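Local coordinates for fructuronate-tagaturonate epimerase UxaE from Cohnella laeviribosi in complex with 1 glycerol (PDB 6IL9), which probably interconverts fructuronate and tagaturonate by epimerisation, using a zinc ion held in a TIM barrel, at residues T177-D182 and R264-E269; K163-I168 and I252-K257. One frame throughout, in Å; residues are numbered along the deposited sequence.

Interaction 1 of 2, residues T177-D182 and R264-E269; sequences TMLTLD and RAVDFE
Met178, Leu179 and Thr180 pair in parallel register with Asp267, Phe268 and Glu269, joining strands 178-182 and 267-271 as adjacent staves of the TIM barrel. The short strand axes run 18° apart. Four backbone hydrogen bonds of 2.8 to 2.9 Å zip them together, Asp267 N to Thr177 O, Leu179 N to Asp267 O, Glu269 N to Leu179 O and Leu181 N to Glu269 O, so the odd-numbered residues of both segments carry the ladder. Met178, Thr180, Asp267 and Glu269 send their side chains to one face of the sheet, the one nearer the zinc ion. There the extended chain of Glu269, with CG anti to its own N (chi1 169°), runs alongside Thr180, and Glu269 OE1 stands 3.5 Å from Thr180 CG2. Met178 reaches the other oxygen, its CE 3.5 Å from Glu269 OE2. Each oxygen of the buried carboxylate has two polar partners outside the segments: OE1 takes a hydrogen bond from the zinc ligand His343 and a salt bridge from Lys366, while OE2 bonds to Ser300 and Ser341. A glutamine in place of Glu269 would probably leave Lys366 without this counter-charge and weaken the hold on His343. On the other face, Phe268 lies beside Leu181, pointing the same way, with Phe268 CE1 3.9 Å from Leu181 CB, and Val266 CG1 meets Leu179 CG at 4.2 Å. Helices 165-173 and 234-259 pack over this apolar face through Ile168 and Ile259, while strand 156-162 bonds to the far edge of 178-182.

Interaction 2 of 2, residues K163-I168 and I252-K257; sequences KKEEDI and IYIYEK
Glu165 joins two outer helices of the TIM barrel, reaching from the first turn of helix 165-173 to Tyr253 and Lys257 on helix 234-259. Lys164 is the N-cap, so the carboxylate belongs to a residue of the opening turn, and Glu165 and Ile254 are the closest pair of CA atoms, 8.1 Å apart. With CG anti to its carbonyl carbon (chi1 -65°) and the rest of the chain extended, Glu165 spans the groove between the helices, crossing both partners at about a right angle. Its two oxygens divide the work. Tyr253 OH donates to Glu165 OE1 at 2.7 Å, coming from the syn side but 32° out of the carboxylate plane, and the acid meets the edge of the ring with the two planes 73° apart. OE2 forms a salt bridge with Lys257 through its syn lone pair, and also bonds to the hydroxyl of Tyr258 on the same helix. Because Lys257 NZ also donates to Tyr253 OH at 3.0 Å, phenol, ammonium and carboxylate close a triangle that should restrict the rotation of all three. Beneath this polar bridge the helices meet through aliphatic groups: Glu165 CG approaches Ile254 CD1 at 4.2 Å, and deeper in, Ile168 CD1 touches Ile254 CD1 at 3.9 Å.

Interactions 1 and 2 join the same two neighbouring helix-strand units of the barrel, one in each layer: the strands in interaction 1, the helices in interaction 2. Interaction 1 is buried and built on backbone hydrogen bonds, with polar side chains near the zinc ion; interaction 2 is partly buried, its helices joined by a carboxylate that takes a salt bridge and a tyrosine hydrogen bond, with a small isoleucine contact beneath. Each helix precedes its strand in the chain, 165-173 before 178-182 and 234-259 before 267-271. The contacts meet directly where Leu181 packs against both Ile168 and Ile254, its CD1 3.9 Å from Ile168 CD1 and its CD2 3.9 Å from Ile254 CB, while Leu179 touches Ile168 alongside.

Interaction 1 of 2, residues T177-D182 and R264-E269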
ATOM      1  N   THR A 177      -8.189  -4.862  -8.023  1.00 18.19           N
ATOM      2  CA  THR A 177      -9.314  -3.959  -8.219  1.00 17.40           C
ATOM      3  C   THR A 177      -8.888  -2.505  -8.247  1.00 18.05           C
ATOM      4  O   THR A 177      -9.690  -1.641  -8.617  1.00 18.57           O
ATOM      5  CB  THR A 177     -10.358  -4.171  -7.119  1.00 19.35           C
ATOM      6  OG1 THR A 177      -9.732  -4.070  -5.830  1.00 18.16           O
ATOM      7  CG2 THR A 177     -10.982  -5.541  -7.262  1.00 19.19           C
ATOM      8  N   MET A 178      -7.650  -2.227  -7.873  1.00 17.58           N
ATOM      9  CA  MET A 178      -7.061  -0.904  -7.914  1.00 16.16           C
ATOM     10  C   MET A 178      -5.754  -1.031  -8.673  1.00 19.51           C
ATOM     11  O   MET A 178      -4.985  -1.960  -8.419  1.00 21.88           O
ATOM     12  CB  MET A 178      -6.837  -0.379  -6.489  1.00 16.82           C
ATOM     13  CG  MET A 178      -6.156   0.968  -6.390  1.00 17.10           C
ATOM     14  SD  MET A 178      -6.222   1.653  -4.705  1.00 12.43           S
ATOM     15  CE  MET A 178      -5.250   3.132  -4.997  1.00 19.78           C
ATOM     16  N   LEU A 179      -5.522  -0.148  -9.637  1.00 15.11           N
ATOM     17  CA  LEU A 179      -4.291  -0.171 -10.420  1.00 16.95           C
ATOM     18  C   LEU A 179      -3.612   1.183 -10.302  1.00 17.61           C
ATOM     19  O   LEU A 179      -4.182   2.200 -10.700  1.00 19.70           O
ATOM     20  CB  LEU A 179      -4.570  -0.509 -11.890  1.00 20.77           C
ATOM     21  CG  LEU A 179      -4.802  -1.974 -12.241  1.00 26.54           C
ATOM     22  CD1 LEU A 179      -4.495  -2.223 -13.712  1.00 32.35           C
ATOM     23  CD2 LEU A 179      -3.965  -2.877 -11.375  1.00 29.24           C
ATOM     24  N   THR A 180      -2.398   1.195  -9.751  1.00 15.80           N
ATOM     25  CA  THR A 180      -1.623   2.414  -9.569  1.00 16.47           C
ATOM     26  C   THR A 180      -0.610   2.536 -10.697  1.00 19.38           C
ATOM     27  O   THR A 180       0.299   1.710 -10.803  1.00 17.90           O
ATOM     28  CB  THR A 180      -0.903   2.398  -8.219  1.00 16.92           C
ATOM     29  OG1 THR A 180      -1.884   2.368  -7.172  1.00 18.13           O
ATOM     30  CG2 THR A 180      -0.010   3.621  -8.052  1.00 19.40           C
ATOM     31  N   LEU A 181      -0.756   3.563 -11.523  1.00 16.68           N
ATOM     32  CA  LEU A 181       0.146   3.792 -12.651  1.00 17.89           C
ATOM     33  C   LEU A 181       1.225   4.782 -12.237  1.00 21.68           C
ATOM     34  O   LEU A 181       0.960   5.981 -12.078  1.00 20.19           O
ATOM     35  CB  LEU A 181      -0.608   4.308 -13.877  1.00 14.56           C
ATOM     36  CG  LEU A 181       0.271   4.398 -15.135  1.00 18.57           C
ATOM     37  CD1 LEU A 181       0.712   3.004 -15.533  1.00 19.62           C
ATOM     38  CD2 LEU A 181      -0.488   5.068 -16.281  1.00 17.11           C
ATOM     39  N   ASP A 182       2.445   4.280 -12.085  1.00 19.23           N
ATOM     40  CA  ASP A 182       3.612   5.110 -11.834  1.00 21.60           C
ATOM     41  C   ASP A 182       4.022   5.780 -13.137  1.00 25.59           C
ATOM     42  O   ASP A 182       4.455   5.102 -14.079  1.00 24.03           O
ATOM     43  CB  ASP A 182       4.727   4.235 -11.265  1.00 26.58           C
ATOM     44  CG  ASP A 182       5.902   5.033 -10.733  1.00 32.84           C
ATOM     45  OD1 ASP A 182       6.138   6.167 -11.208  1.00 28.96           O
ATOM     46  OD2 ASP A 182       6.592   4.511  -9.823  1.00 33.06           O
ATOM     47  N   ARG A 264     -14.650  -5.147 -15.932  1.00 20.44           N
ATOM     48  CA  ARG A 264     -15.106  -5.064 -14.554  1.00 19.59           C
ATOM     49  C   ARG A 264     -14.634  -3.717 -14.023  1.00 21.90           C
ATOM     50  O   ARG A 264     -13.795  -3.055 -14.639  1.00 20.80           O
ATOM     51  CB  ARG A 264     -14.568  -6.224 -13.708  1.00 21.24           C
ATOM     52  CG  ARG A 264     -13.041  -6.297 -13.683  1.00 24.24           C
ATOM     53  CD  ARG A 264     -12.552  -7.619 -13.066  1.00 25.62           C
ATOM     54  NE  ARG A 264     -11.094  -7.716 -13.074  1.00 24.59           N
ATOM     55  CZ  ARG A 264     -10.313  -7.165 -12.145  1.00 24.26           C
ATOM     56  NH1 ARG A 264     -10.864  -6.482 -11.151  1.00 19.82           N
ATOM     57  NH2 ARG A 264      -8.990  -7.296 -12.209  1.00 21.60           N
ATOM     58  N   ALA A 265     -15.185  -3.317 -12.882  1.00 20.53           N
ATOM     59  CA  ALA A 265     -14.812  -2.042 -12.277  1.00 21.09           C
ATOM     60  C   ALA A 265     -13.370  -2.082 -11.770  1.00 21.41           C
ATOM     61  O   ALA A 265     -12.964  -3.032 -11.090  1.00 21.35           O
ATOM     62  CB  ALA A 265     -15.766  -1.708 -11.131  1.00 25.90           C
ATOM     63  N   VAL A 266     -12.604  -1.036 -12.087  1.00 19.69           N
ATOM     64  CA  VAL A 266     -11.211  -0.915 -11.667  1.00 22.06           C
ATOM     65  C   VAL A 266     -10.990   0.517 -11.206  1.00 21.56           C
ATOM     66  O   VAL A 266     -11.370   1.465 -11.903  1.00 23.60           O
ATOM     67  CB  VAL A 266     -10.226  -1.265 -12.802  1.00 22.36           C
ATOM     68  CG1 VAL A 266      -8.805  -0.874 -12.420  1.00 22.83           C
ATOM     69  CG2 VAL A 266     -10.291  -2.755 -13.142  1.00 24.81           C
ATOM     70  N   ASP A 267     -10.393   0.677 -10.037  1.00 17.43           N
ATOM     71  CA  ASP A 267     -10.054   2.001  -9.530  1.00 16.46           C
ATOM     72  C   ASP A 267      -8.657   2.340 -10.022  1.00 17.44           C
ATOM     73  O   ASP A 267      -7.691   1.660  -9.663  1.00 18.78           O
ATOM     74  CB  ASP A 267     -10.132   2.029  -8.005  1.00 19.45           C
ATOM     75  CG  ASP A 267     -11.553   1.900  -7.488  1.00 20.16           C
ATOM     76  OD1 ASP A 267     -12.502   2.348  -8.178  1.00 19.95           O
ATOM     77  OD2 ASP A 267     -11.716   1.350  -6.387  1.00 23.21           O
ATOM     78  N   PHE A 268      -8.557   3.384 -10.841  1.00 16.81           N
ATOM     79  CA  PHE A 268      -7.332   3.743 -11.550  1.00 16.36           C
ATOM     80  C   PHE A 268      -6.686   4.909 -10.820  1.00 16.53           C
ATOM     81  O   PHE A 268      -7.250   6.004 -10.784  1.00 17.19           O
ATOM     82  CB  PHE A 268      -7.698   4.102 -12.991  1.00 15.45           C
ATOM     83  CG  PHE A 268      -6.531   4.417 -13.890  1.00 17.86           C
ATOM     84  CD1 PHE A 268      -5.413   3.602 -13.938  1.00 20.50           C
ATOM     85  CD2 PHE A 268      -6.601   5.519 -14.747  1.00 19.23           C
ATOM     86  CE1 PHE A 268      -4.350   3.898 -14.805  1.00 21.20           C
ATOM     87  CE2 PHE A 268      -5.549   5.820 -15.620  1.00 24.96           C
ATOM     88  CZ  PHE A 268      -4.424   5.006 -15.645  1.00 19.84           C
ATOM     89  N   GLU A 269      -5.513   4.678 -10.216  1.00 15.50           N
ATOM     90  CA  GLU A 269      -4.773   5.732  -9.533  1.00 17.16           C
ATOM     91  C   GLU A 269      -3.620   6.184 -10.411  1.00 16.96           C
ATOM     92  O   GLU A 269      -2.886   5.351 -10.949  1.00 17.13           O
ATOM     93  CB  GLU A 269      -4.225   5.261  -8.179  1.00 15.36           C
ATOM     94  CG  GLU A 269      -3.229   6.263  -7.601  1.00 18.17           C
ATOM     95  CD  GLU A 269      -2.924   6.046  -6.134  1.00 20.03           C
ATOM     96  OE1 GLU A 269      -1.793   5.613  -5.834  1.00 24.90           O
ATOM     97  OE2 GLU A 269      -3.795   6.329  -5.279  1.00 19.90           O
TER

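Interaction 2 of 2, residues K163-I168 and I252-K257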
ATOM      1  N   LYS A 163       4.510   0.050 -13.667  1.00 22.81           N
ATOM      2  CA  LYS A 163       5.184   0.790 -14.728  1.00 24.91           C
ATOM      3  C   LYS A 163       5.150   0.063 -16.061  1.00 25.91           C
ATOM      4  O   LYS A 163       5.057   0.708 -17.107  1.00 24.05           O
ATOM      5  CB  LYS A 163       6.663   1.055 -14.350  1.00 26.79           C
ATOM      6  CG  LYS A 163       6.866   1.940 -13.126  1.00 30.86           C
ATOM      7  CD  LYS A 163       8.356   2.115 -12.812  1.00 38.59           C
ATOM      8  CE  LYS A 163       8.581   2.407 -11.324  1.00 43.15           C
ATOM      9  NZ  LYS A 163       9.695   1.602 -10.731  1.00 46.95           N
ATOM     10  N   LYS A 164       5.237  -1.261 -16.048  1.00 22.86           N
ATOM     11  CA  LYS A 164       5.382  -2.042 -17.267  1.00 24.94           C
ATOM     12  C   LYS A 164       4.051  -2.678 -17.633  1.00 25.37           C
ATOM     13  O   LYS A 164       3.308  -3.131 -16.759  1.00 24.63           O
ATOM     14  CB  LYS A 164       6.451  -3.124 -17.090  1.00 24.91           C
ATOM     15  CG  LYS A 164       7.813  -2.587 -16.728  1.00 30.96           C
ATOM     16  CD  LYS A 164       8.899  -3.617 -17.012  1.00 40.70           C
ATOM     17  CE  LYS A 164      10.264  -2.958 -17.180  1.00 46.24           C
ATOM     18  NZ  LYS A 164      10.232  -1.783 -18.101  1.00 47.34           N
ATOM     19  N   GLU A 165       3.761  -2.721 -18.939  1.00 26.53           N
ATOM     20  CA  GLU A 165       2.474  -3.237 -19.396  1.00 24.89           C
ATOM     21  C   GLU A 165       2.266  -4.684 -18.968  1.00 24.90           C
ATOM     22  O   GLU A 165       1.139  -5.087 -18.659  1.00 25.31           O
ATOM     23  CB  GLU A 165       2.369  -3.111 -20.917  1.00 25.81           C
ATOM     24  CG  GLU A 165       2.369  -1.686 -21.408  1.00 24.87           C
ATOM     25  CD  GLU A 165       2.075  -1.581 -22.892  1.00 28.34           C
ATOM     26  OE1 GLU A 165       2.727  -0.753 -23.560  1.00 29.26           O
ATOM     27  OE2 GLU A 165       1.198  -2.317 -23.385  1.00 27.53           O
ATOM     28  N   GLU A 166       3.342  -5.481 -18.955  1.00 28.12           N
ATOM     29  CA  GLU A 166       3.233  -6.871 -18.522  1.00 29.21           C
ATOM     30  C   GLU A 166       2.716  -6.965 -17.092  1.00 27.24           C
ATOM     31  O   GLU A 166       1.899  -7.836 -16.774  1.00 25.27           O
ATOM     32  CB  GLU A 166       4.590  -7.568 -18.646  1.00 36.79           C
ATOM     33  CG  GLU A 166       4.500  -9.051 -18.955  1.00 41.82           C
ATOM     34  CD  GLU A 166       5.616  -9.865 -18.313  1.00 52.83           C
ATOM     35  OE1 GLU A 166       5.449 -11.098 -18.169  1.00 57.62           O
ATOM     36  OE2 GLU A 166       6.662  -9.274 -17.958  1.00 55.44           O
ATOM     37  N   ASP A 167       3.178  -6.066 -16.222  1.00 25.51           N
ATOM     38  CA  ASP A 167       2.749  -6.056 -14.829  1.00 24.00           C
ATOM     39  C   ASP A 167       1.310  -5.576 -14.681  1.00 24.16           C
ATOM     40  O   ASP A 167       0.573  -6.087 -13.830  1.00 22.53           O
ATOM     41  CB  ASP A 167       3.699  -5.179 -14.006  1.00 25.13           C
ATOM     42  CG  ASP A 167       5.098  -5.773 -13.899  1.00 27.22           C
ATOM     43  OD1 ASP A 167       5.216  -7.017 -13.941  1.00 30.87           O
ATOM     44  OD2 ASP A 167       6.074  -5.007 -13.770  1.00 26.25           O
ATOM     45  N   ILE A 168       0.891  -4.621 -15.510  1.00 21.55           N
ATOM     46  CA  ILE A 168      -0.507  -4.189 -15.520  1.00 24.16           C
ATOM     47  C   ILE A 168      -1.417  -5.334 -15.961  1.00 22.65           C
ATOM     48  O   ILE A 168      -2.483  -5.570 -15.375  1.00 20.94           O
ATOM     49  CB  ILE A 168      -0.665  -2.959 -16.430  1.00 23.17           C
ATOM     50  CG1 ILE A 168       0.145  -1.791 -15.859  1.00 22.30           C
ATOM     51  CG2 ILE A 168      -2.120  -2.603 -16.611  1.00 20.42           C
ATOM     52  CD1 ILE A 168       0.339  -0.656 -16.847  1.00 23.38           C
ATOM     53  N   ILE A 252      -3.264   8.242 -20.741  1.00 17.06           N
ATOM     54  CA  ILE A 252      -4.381   7.986 -21.643  1.00 18.25           C
ATOM     55  C   ILE A 252      -4.212   6.633 -22.325  1.00 18.64           C
ATOM     56  O   ILE A 252      -5.170   5.865 -22.453  1.00 19.37           O
ATOM     57  CB  ILE A 252      -4.503   9.120 -22.675  1.00 17.24           C
ATOM     58  CG1 ILE A 252      -4.867  10.427 -21.969  1.00 18.19           C
ATOM     59  CG2 ILE A 252      -5.545   8.768 -23.732  1.00 23.28           C
ATOM     60  CD1 ILE A 252      -4.465  11.674 -22.746  1.00 20.56           C
ATOM     61  N   TYR A 253      -2.993   6.335 -22.779  1.00 19.60           N
ATOM     62  CA  TYR A 253      -2.721   5.091 -23.495  1.00 20.37           C
ATOM     63  C   TYR A 253      -3.025   3.876 -22.625  1.00 20.14           C
ATOM     64  O   TYR A 253      -3.666   2.916 -23.072  1.00 20.44           O
ATOM     65  CB  TYR A 253      -1.260   5.088 -23.945  1.00 23.63           C
ATOM     66  CG  TYR A 253      -0.688   3.740 -24.341  1.00 23.97           C
ATOM     67  CD1 TYR A 253      -0.979   3.175 -25.581  1.00 25.03           C
ATOM     68  CD2 TYR A 253       0.176   3.054 -23.488  1.00 23.82           C
ATOM     69  CE1 TYR A 253      -0.433   1.951 -25.955  1.00 26.30           C
ATOM     70  CE2 TYR A 253       0.720   1.825 -23.849  1.00 26.66           C
ATOM     71  CZ  TYR A 253       0.408   1.280 -25.082  1.00 26.54           C
ATOM     72  OH  TYR A 253       0.947   0.066 -25.451  1.00 28.82           O
ATOM     73  N   ILE A 254      -2.578   3.910 -21.372  1.00 20.66           N
ATOM     74  CA  ILE A 254      -2.839   2.803 -20.452  1.00 18.45           C
ATOM     75  C   ILE A 254      -4.329   2.707 -20.143  1.00 20.36           C
ATOM     76  O   ILE A 254      -4.910   1.612 -20.126  1.00 17.18           O
ATOM     77  CB  ILE A 254      -2.003   2.974 -19.169  1.00 19.47           C
ATOM     78  CG1 ILE A 254      -0.500   2.826 -19.463  1.00 19.67           C
ATOM     79  CG2 ILE A 254      -2.460   2.001 -18.097  1.00 20.43           C
ATOM     80  CD1 ILE A 254      -0.105   1.495 -20.101  1.00 22.76           C
ATOM     81  N   TYR A 255      -4.968   3.845 -19.867  1.00 16.66           N
ATOM     82  CA  TYR A 255      -6.400   3.819 -19.576  1.00 17.03           C
ATOM     83  C   TYR A 255      -7.177   3.164 -20.716  1.00 19.80           C
ATOM     84  O   TYR A 255      -8.011   2.277 -20.492  1.00 18.21           O
ATOM     85  CB  TYR A 255      -6.938   5.231 -19.315  1.00 17.97           C
ATOM     86  CG  TYR A 255      -8.426   5.154 -19.073  1.00 18.28           C
ATOM     87  CD1 TYR A 255      -8.920   4.676 -17.859  1.00 20.11           C
ATOM     88  CD2 TYR A 255      -9.340   5.492 -20.069  1.00 18.85           C
ATOM     89  CE1 TYR A 255     -10.268   4.539 -17.635  1.00 21.81           C
ATOM     90  CE2 TYR A 255     -10.711   5.363 -19.849  1.00 21.46           C
ATOM     91  CZ  TYR A 255     -11.162   4.893 -18.628  1.00 22.23           C
ATOM     92  OH  TYR A 255     -12.513   4.753 -18.401  1.00 25.32           O
ATOM     93  N   GLU A 256      -6.897   3.578 -21.954  1.00 19.43           N
ATOM     94  CA  GLU A 256      -7.670   3.062 -23.075  1.00 21.20           C
ATOM     95  C   GLU A 256      -7.310   1.615 -23.392  1.00 22.53           C
ATOM     96  O   GLU A 256      -8.192   0.835 -23.765  1.00 22.70           O
ATOM     97  CB  GLU A 256      -7.471   3.957 -24.301  1.00 23.53           C
ATOM     98  CG  GLU A 256      -8.074   5.336 -24.118  1.00 23.66           C
ATOM     99  CD  GLU A 256      -7.750   6.305 -25.254  1.00 30.02           C
ATOM    100  OE1 GLU A 256      -6.885   5.998 -26.105  1.00 33.59           O
ATOM    101  OE2 GLU A 256      -8.372   7.388 -25.290  1.00 34.05           O
ATOM    102  N   LYS A 257      -6.043   1.234 -23.225  1.00 21.41           N
ATOM    103  CA  LYS A 257      -5.625  -0.121 -23.587  1.00 21.63           C
ATOM    104  C   LYS A 257      -6.076  -1.150 -22.555  1.00 22.86           C
ATOM    105  O   LYS A 257      -6.481  -2.261 -22.925  1.00 23.90           O
ATOM    106  CB  LYS A 257      -4.106  -0.179 -23.766  1.00 20.51           C
ATOM    107  CG  LYS A 257      -3.607  -1.467 -24.445  1.00 24.06           C
ATOM    108  CD  LYS A 257      -2.131  -1.398 -24.834  1.00 24.99           C
ATOM    109  CE  LYS A 257      -1.653  -2.724 -25.445  1.00 26.18           C
ATOM    110  NZ  LYS A 257      -0.207  -2.665 -25.840  1.00 27.37           N
TER